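Local coordinates for putative cytosine/guanine deaminase (PDB 2PAJ), which catalyses the zinc-dependent hydrolytic deamination of 2-amino-4-hydroxypteridines such as isoxanthopterin, yielding 2,4-dihydroxypteridines and ammonium, at residues A[213-225]-A[238-250]. Numbering follows the deposited sequence.
Sequences RRVVMAPTTVLYS and ARRLGLRMHSHLS. With ZN (zinc ion), chain B.
M217 meets R244 and H246 in a pairing that exemplifies how adjacent parallel barrel strands are held in step, so that their C-terminal ends can place a metal ligand. The amide of M217 donates to R244 O (N to O 2.9 Å), and its carbonyl O accepts from H246 N (3.0 Å). Around this pair the packing is buried. M217 CB is 3.6 Å from A238 CB; a chi1 of 180° sends CG on past the same methyl, and the chain then bends away to Y193 and I197 of helix 190-203. V216 CG2 lies against H246 CB, V215 CG1 faces L243 CD1, and the isobutyl end of L243 also rests on the carbonyl of V215.

Farther on, 213-217 gives way to a loop, and the S247 hydroxyl bonds to the backbone of that loop. OG lies within hydrogen-bonding distance of P219 O and T220 O and has one proton to offer, while V222 N donates to it almost straight (N to OG 2.8 Å, 165°). H248 N donates to T220 O (2.8 Å).

Packing thins beyond S247. At the exposed end S250 OG reaches the edge of the Y224 ring near its plane, and T221 CG2 sits at the same ring's edge, whereas L223 CD1 merely brushes S250 O.

Between the two regimes, H248 lies alongside T220, pointing the same way, and its NE2 binds zinc at 2.1 Å; H76, H78 and D336 also bind the zinc, and H285 belongs to the same metal site. A strand-helix-strand unit, 213-217, 228-240 and 244-248, ending in a zinc-binding histidine is characteristic of the amidohydrolase TIM barrel, whose active site lies at the C-terminal ends of its strands.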
ATOM      1  N   ARG A 213      -3.130   9.925  -8.101  1.00 46.57           N
ATOM      2  CA  ARG A 213      -1.692   9.833  -8.319  1.00 46.47           C
ATOM      3  C   ARG A 213      -0.912  10.649  -7.307  1.00 44.88           C
ATOM      4  O   ARG A 213      -1.280  11.767  -6.980  1.00 44.30           O
ATOM      5  CB  ARG A 213      -1.338  10.279  -9.729  1.00 48.76           C
ATOM      6  CG  ARG A 213      -1.555   9.194 -10.722  1.00 51.97           C
ATOM      7  CD  ARG A 213      -1.500   9.689 -12.130  1.00 57.93           C
ATOM      8  NE  ARG A 213      -1.553   8.555 -13.042  1.00 62.85           N
ATOM      9  CZ  ARG A 213      -1.438   8.643 -14.359  1.00 65.28           C
ATOM     10  NH1 ARG A 213      -1.274   9.831 -14.932  1.00 66.78           N
ATOM     11  NH2 ARG A 213      -1.448   7.536 -15.096  1.00 64.68           N
ATOM     12  N   ARG A 214       0.172  10.066  -6.817  1.00 44.86           N
ATOM     13  CA  ARG A 214       1.016  10.707  -5.829  1.00 44.35           C
ATOM     14  C   ARG A 214       2.469  10.334  -6.005  1.00 45.08           C
ATOM     15  O   ARG A 214       2.792   9.290  -6.573  1.00 46.34           O
ATOM     16  CB  ARG A 214       0.577  10.310  -4.430  1.00 43.73           C
ATOM     17  CG  ARG A 214      -0.652  11.011  -3.983  1.00 42.92           C
ATOM     18  CD  ARG A 214      -0.390  11.686  -2.673  1.00 42.90           C
ATOM     19  NE  ARG A 214      -1.168  12.906  -2.562  1.00 44.88           N
ATOM     20  CZ  ARG A 214      -1.254  13.626  -1.456  1.00 47.62           C
ATOM     21  NH1 ARG A 214      -0.605  13.239  -0.367  1.00 48.12           N
ATOM     22  NH2 ARG A 214      -1.991  14.726  -1.440  1.00 50.56           N
ATOM     23  N   VAL A 215       3.340  11.192  -5.486  1.00 45.35           N
ATOM     24  CA  VAL A 215       4.780  11.001  -5.567  1.00 43.69           C
ATOM     25  C   VAL A 215       5.400  11.339  -4.223  1.00 41.77           C
ATOM     26  O   VAL A 215       5.003  12.301  -3.592  1.00 40.02           O
ATOM     27  CB  VAL A 215       5.402  11.930  -6.648  1.00 45.01           C
ATOM     28  CG1 VAL A 215       6.919  11.757  -6.687  1.00 43.84           C
ATOM     29  CG2 VAL A 215       4.787  11.641  -8.014  1.00 40.61           C
ATOM     30  N   VAL A 216       6.356  10.536  -3.777  1.00 42.47           N
ATOM     31  CA  VAL A 216       7.025  10.809  -2.514  1.00 43.53           C
ATOM     32  C   VAL A 216       8.535  10.510  -2.591  1.00 44.27           C
ATOM     33  O   VAL A 216       8.978   9.632  -3.335  1.00 42.74           O
ATOM     34  CB  VAL A 216       6.327  10.041  -1.292  1.00 44.57           C
ATOM     35  CG1 VAL A 216       5.198   9.167  -1.772  1.00 45.05           C
ATOM     36  CG2 VAL A 216       7.321   9.201  -0.526  1.00 43.71           C
ATOM     37  N   MET A 217       9.305  11.294  -1.832  1.00 46.20           N
ATOM     38  CA  MET A 217      10.766  11.205  -1.721  1.00 46.76           C
ATOM     39  C   MET A 217      11.097   9.964  -0.887  1.00 47.76           C
ATOM     40  O   MET A 217      10.865   9.965   0.317  1.00 48.21           O
ATOM     41  CB  MET A 217      11.267  12.465  -1.002  1.00 49.03           C
ATOM     42  CG  MET A 217      12.778  12.578  -0.776  1.00 49.01           C
ATOM     43  SD  MET A 217      13.724  12.920  -2.272  1.00 46.23           S
ATOM     44  CE  MET A 217      14.727  11.493  -2.374  1.00 45.69           C
ATOM     45  N   ALA A 218      11.668   8.928  -1.504  1.00 48.85           N
ATOM     46  CA  ALA A 218      11.941   7.688  -0.776  1.00 50.30           C
ATOM     47  C   ALA A 218      13.272   6.940  -0.934  1.00 52.01           C
ATOM     48  O   ALA A 218      13.294   5.792  -1.383  1.00 51.75           O
ATOM     49  CB  ALA A 218      10.797   6.709  -1.038  1.00 49.84           C
ATOM     50  N   PRO A 219      14.391   7.562  -0.541  1.00 53.36           N
ATOM     51  CA  PRO A 219      15.681   6.872  -0.664  1.00 54.33           C
ATOM     52  C   PRO A 219      15.589   5.513   0.059  1.00 54.38           C
ATOM     53  O   PRO A 219      15.350   5.469   1.266  1.00 54.43           O
ATOM     54  CB  PRO A 219      16.645   7.829   0.031  1.00 54.23           C
ATOM     55  CG  PRO A 219      16.013   9.176  -0.210  1.00 53.73           C
ATOM     56  CD  PRO A 219      14.555   8.909   0.033  1.00 53.83           C
ATOM     57  N   THR A 220      15.785   4.418  -0.673  1.00 54.65           N
ATOM     58  CA  THR A 220      15.677   3.066  -0.109  1.00 54.88           C
ATOM     59  C   THR A 220      15.921   2.901   1.399  1.00 54.19           C
ATOM     60  O   THR A 220      14.969   2.792   2.171  1.00 53.62           O
ATOM     61  CB  THR A 220      16.578   2.102  -0.869  1.00 54.87           C
ATOM     62  OG1 THR A 220      16.559   2.451  -2.261  1.00 54.27           O
ATOM     63  CG2 THR A 220      16.056   0.668  -0.707  1.00 51.81           C
ATOM     64  N   THR A 221      17.186   2.849   1.809  1.00 54.05           N
ATOM     65  CA  THR A 221      17.533   2.731   3.229  1.00 53.34           C
ATOM     66  C   THR A 221      18.287   4.002   3.565  1.00 52.82           C
ATOM     67  O   THR A 221      19.511   4.046   3.548  1.00 53.92           O
ATOM     68  CB  THR A 221      18.428   1.511   3.514  1.00 52.26           C
ATOM     69  OG1 THR A 221      17.835   0.348   2.928  1.00 52.44           O
ATOM     70  CG2 THR A 221      18.574   1.294   5.026  1.00 49.13           C
ATOM     71  N   VAL A 222      17.521   5.038   3.859  1.00 51.51           N
ATOM     72  CA  VAL A 222      18.047   6.356   4.155  1.00 53.02           C
ATOM     73  C   VAL A 222      19.371   6.440   4.942  1.00 54.66           C
ATOM     74  O   VAL A 222      20.169   7.348   4.708  1.00 55.51           O
ATOM     75  CB  VAL A 222      16.947   7.205   4.848  1.00 52.22           C
ATOM     76  CG1 VAL A 222      17.051   7.092   6.358  1.00 52.61           C
ATOM     77  CG2 VAL A 222      17.020   8.636   4.371  1.00 51.99           C
ATOM     78  N   LEU A 223      19.622   5.517   5.864  1.00 55.37           N
ATOM     79  CA  LEU A 223      20.873   5.577   6.616  1.00 56.24           C
ATOM     80  C   LEU A 223      22.023   4.894   5.882  1.00 56.49           C
ATOM     81  O   LEU A 223      23.108   4.742   6.434  1.00 55.89           O
ATOM     82  CB  LEU A 223      20.716   4.936   7.995  1.00 56.89           C
ATOM     83  CG  LEU A 223      19.617   5.481   8.903  1.00 58.70           C
ATOM     84  CD1 LEU A 223      19.684   4.774  10.253  1.00 59.32           C
ATOM     85  CD2 LEU A 223      19.778   6.985   9.078  1.00 58.94           C
ATOM     86  N   TYR A 224      21.781   4.466   4.646  1.00 56.59           N
ATOM     87  CA  TYR A 224      22.815   3.814   3.850  1.00 56.61           C
ATOM     88  C   TYR A 224      22.787   4.259   2.391  1.00 55.66           C
ATOM     89  O   TYR A 224      23.820   4.560   1.816  1.00 56.40           O
ATOM     90  CB  TYR A 224      22.687   2.286   3.936  1.00 58.88           C
ATOM     91  CG  TYR A 224      22.962   1.735   5.320  1.00 62.24           C
ATOM     92  CD1 TYR A 224      21.923   1.227   6.113  1.00 64.08           C
ATOM     93  CD2 TYR A 224      24.254   1.772   5.863  1.00 64.84           C
ATOM     94  CE1 TYR A 224      22.157   0.784   7.409  1.00 65.84           C
ATOM     95  CE2 TYR A 224      24.499   1.328   7.158  1.00 67.22           C
ATOM     96  CZ  TYR A 224      23.444   0.837   7.926  1.00 67.34           C
ATOM     97  OH  TYR A 224      23.687   0.417   9.219  1.00 68.58           O
ATOM     98  N   SER A 225      21.604   4.321   1.796  1.00 55.90           N
ATOM     99  CA  SER A 225      21.481   4.717   0.390  1.00 55.46           C
ATOM    100  C   SER A 225      22.033   6.116   0.107  1.00 55.88           C
ATOM    101  O   SER A 225      22.457   6.411  -1.011  1.00 54.74           O
ATOM    102  CB  SER A 225      20.008   4.674  -0.046  1.00 54.25           C
ATOM    103  OG  SER A 225      19.481   3.364   0.033  1.00 54.82           O
ATOM    104  N   ALA A 238      11.814  17.665  -0.988  1.00 54.03           N
ATOM    105  CA  ALA A 238      10.515  17.035  -0.809  1.00 52.58           C
ATOM    106  C   ALA A 238       9.561  18.048  -0.208  1.00 52.17           C
ATOM    107  O   ALA A 238       8.480  18.291  -0.735  1.00 53.32           O
ATOM    108  CB  ALA A 238      10.645  15.833   0.112  1.00 54.12           C
ATOM    109  N   ARG A 239       9.971  18.644   0.902  1.00 50.78           N
ATOM    110  CA  ARG A 239       9.136  19.625   1.573  1.00 51.22           C
ATOM    111  C   ARG A 239       8.874  20.847   0.712  1.00 51.93           C
ATOM    112  O   ARG A 239       7.786  21.416   0.748  1.00 52.43           O
ATOM    113  CB  ARG A 239       9.770  20.021   2.899  1.00 48.38           C
ATOM    114  CG  ARG A 239       9.826  18.857   3.871  1.00 46.97           C
ATOM    115  CD  ARG A 239       9.757  19.341   5.295  1.00 45.59           C
ATOM    116  NE  ARG A 239       9.624  18.232   6.224  1.00 46.20           N
ATOM    117  CZ  ARG A 239      10.634  17.532   6.716  1.00 45.30           C
ATOM    118  NH1 ARG A 239      11.869  17.824   6.373  1.00 49.08           N
ATOM    119  NH2 ARG A 239      10.403  16.534   7.551  1.00 48.20           N
ATOM    120  N   ARG A 240       9.871  21.232  -0.073  1.00 53.30           N
ATOM    121  CA  ARG A 240       9.744  22.369  -0.972  1.00 53.30           C
ATOM    122  C   ARG A 240       8.695  22.076  -2.046  1.00 53.24           C
ATOM    123  O   ARG A 240       7.974  22.963  -2.470  1.00 53.31           O
ATOM    124  CB  ARG A 240      11.083  22.660  -1.646  1.00 54.04           C
ATOM    125  CG  ARG A 240      11.052  23.861  -2.570  1.00 54.88           C
ATOM    126  CD  ARG A 240      12.386  24.072  -3.237  1.00 55.34           C
ATOM    127  NE  ARG A 240      12.614  23.111  -4.306  1.00 57.33           N
ATOM    128  CZ  ARG A 240      13.738  22.420  -4.446  1.00 60.09           C
ATOM    129  NH1 ARG A 240      14.730  22.584  -3.573  1.00 62.58           N
ATOM    130  NH2 ARG A 240      13.881  21.579  -5.464  1.00 59.74           N
ATOM    131  N   LEU A 241       8.627  20.828  -2.494  1.00 53.95           N
ATOM    132  CA  LEU A 241       7.660  20.424  -3.510  1.00 53.50           C
ATOM    133  C   LEU A 241       6.350  19.941  -2.884  1.00 53.76           C
ATOM    134  O   LEU A 241       5.442  19.515  -3.596  1.00 53.33           O
ATOM    135  CB  LEU A 241       8.241  19.307  -4.384  1.00 53.99           C
ATOM    136  CG  LEU A 241       9.398  19.666  -5.323  1.00 54.16           C
ATOM    137  CD1 LEU A 241       9.946  18.432  -6.034  1.00 52.94           C
ATOM    138  CD2 LEU A 241       8.896  20.676  -6.323  1.00 54.03           C
ATOM    139  N   GLY A 242       6.263  20.006  -1.556  1.00 53.76           N
ATOM    140  CA  GLY A 242       5.066  19.570  -0.858  1.00 52.70           C
ATOM    141  C   GLY A 242       4.832  18.070  -0.935  1.00 53.35           C
ATOM    142  O   GLY A 242       3.694  17.612  -1.042  1.00 52.73           O
ATOM    143  N   LEU A 243       5.915  17.301  -0.875  1.00 52.33           N
ATOM    144  CA  LEU A 243       5.828  15.847  -0.942  1.00 51.25           C
ATOM    145  C   LEU A 243       6.156  15.222   0.409  1.00 51.73           C
ATOM    146  O   LEU A 243       6.749  15.872   1.268  1.00 50.73           O
ATOM    147  CB  LEU A 243       6.814  15.297  -1.976  1.00 48.53           C
ATOM    148  CG  LEU A 243       6.821  15.804  -3.408  1.00 47.50           C
ATOM    149  CD1 LEU A 243       7.918  15.085  -4.159  1.00 45.27           C
ATOM    150  CD2 LEU A 243       5.467  15.566  -4.058  1.00 46.09           C
ATOM    151  N   ARG A 244       5.773  13.958   0.586  1.00 51.88           N
ATOM    152  CA  ARG A 244       6.062  13.240   1.824  1.00 51.81           C
ATOM    153  C   ARG A 244       7.335  12.408   1.662  1.00 52.36           C
ATOM    154  O   ARG A 244       7.781  12.144   0.544  1.00 52.18           O
ATOM    155  CB  ARG A 244       4.894  12.334   2.216  1.00 51.38           C
ATOM    156  CG  ARG A 244       3.631  13.108   2.474  1.00 48.95           C
ATOM    157  CD  ARG A 244       2.745  12.432   3.474  1.00 47.81           C
ATOM    158  NE  ARG A 244       1.770  13.391   3.972  1.00 48.80           N
ATOM    159  CZ  ARG A 244       1.131  13.285   5.130  1.00 48.87           C
ATOM    160  NH1 ARG A 244       1.355  12.246   5.928  1.00 47.62           N
ATOM    161  NH2 ARG A 244       0.285  14.231   5.499  1.00 44.04           N
ATOM    162  N   MET A 245       7.921  12.008   2.786  1.00 52.61           N
ATOM    163  CA  MET A 245       9.155  11.228   2.768  1.00 51.00           C
ATOM    164  C   MET A 245       8.953   9.832   3.352  1.00 51.59           C
ATOM    165  O   MET A 245       8.238   9.653   4.341  1.00 53.12           O
ATOM    166  CB  MET A 245      10.225  11.962   3.560  1.00 49.57           C
ATOM    167  CG  MET A 245      10.618  13.320   2.990  1.00 48.15           C
ATOM    168  SD  MET A 245      11.206  14.411   4.267  1.00 44.04           S
ATOM    169  CE  MET A 245       9.874  15.437   4.363  1.00 47.49           C
ATOM    170  N   HIS A 246       9.592   8.844   2.735  1.00 49.24           N
ATOM    171  CA  HIS A 246       9.483   7.469   3.183  1.00 47.74           C
ATOM    172  C   HIS A 246      10.770   6.696   2.955  1.00 48.03           C
ATOM    173  O   HIS A 246      11.449   6.905   1.962  1.00 47.79           O
ATOM    174  CB  HIS A 246       8.332   6.787   2.450  1.00 46.10           C
ATOM    175  CG  HIS A 246       8.261   5.311   2.672  1.00 44.68           C
ATOM    176  ND1 HIS A 246       8.522   4.399   1.675  1.00 45.87           N
ATOM    177  CD2 HIS A 246       7.969   4.588   3.778  1.00 44.02           C
ATOM    178  CE1 HIS A 246       8.394   3.176   2.158  1.00 45.14           C
ATOM    179  NE2 HIS A 246       8.060   3.263   3.432  1.00 44.77           N
ATOM    180  N   SER A 247      11.103   5.798   3.878  1.00 49.40           N
ATOM    181  CA  SER A 247      12.312   4.987   3.741  1.00 51.76           C
ATOM    182  C   SER A 247      12.332   3.756   4.657  1.00 52.01           C
ATOM    183  O   SER A 247      11.532   3.641   5.587  1.00 51.50           O
ATOM    184  CB  SER A 247      13.558   5.846   4.021  1.00 52.47           C
ATOM    185  OG  SER A 247      14.761   5.126   3.811  1.00 54.36           O
ATOM    186  N   HIS A 248      13.245   2.835   4.350  1.00 52.22           N
ATOM    187  CA  HIS A 248      13.469   1.622   5.122  1.00 54.25           C
ATOM    188  C   HIS A 248      14.356   2.071   6.289  1.00 57.28           C
ATOM    189  O   HIS A 248      15.442   2.605   6.071  1.00 56.84           O
ATOM    190  CB  HIS A 248      14.248   0.605   4.282  1.00 53.61           C
ATOM    191  CG  HIS A 248      13.395  -0.339   3.487  1.00 54.72           C
ATOM    192  ND1 HIS A 248      13.749  -0.768   2.225  1.00 52.96           N
ATOM    193  CD2 HIS A 248      12.260  -1.006   3.804  1.00 55.12           C
ATOM    194  CE1 HIS A 248      12.873  -1.660   1.802  1.00 53.71           C
ATOM    195  NE2 HIS A 248      11.961  -1.826   2.742  1.00 54.83           N
ATOM    196  N   LEU A 249      13.911   1.880   7.523  1.00 60.64           N
ATOM    197  CA  LEU A 249      14.736   2.295   8.648  1.00 64.63           C
ATOM    198  C   LEU A 249      15.379   1.098   9.309  1.00 67.75           C
ATOM    199  O   LEU A 249      14.768   0.448  10.161  1.00 70.97           O
ATOM    200  CB  LEU A 249      13.905   3.061   9.674  1.00 65.36           C
ATOM    201  CG  LEU A 249      14.713   3.893  10.678  1.00 66.31           C
ATOM    202  CD1 LEU A 249      13.806   4.944  11.280  1.00 66.08           C
ATOM    203  CD2 LEU A 249      15.317   3.003  11.768  1.00 68.23           C
ATOM    204  N   SER A 250      16.610   0.798   8.915  1.00 70.89           N
ATOM    205  CA  SER A 250      17.334  -0.334   9.495  1.00 74.09           C
ATOM    206  C   SER A 250      18.006   0.070  10.816  1.00 74.65           C
ATOM    207  O   SER A 250      18.561   1.165  10.937  1.00 74.70           O
ATOM    208  CB  SER A 250      18.401  -0.851   8.515  1.00 75.21           C
ATOM    209  OG  SER A 250      19.381   0.148   8.262  1.00 76.61           O
TER
HETATM  210 ZN    ZN B 493      10.703  -3.214   1.896  1.00 46.93          ZN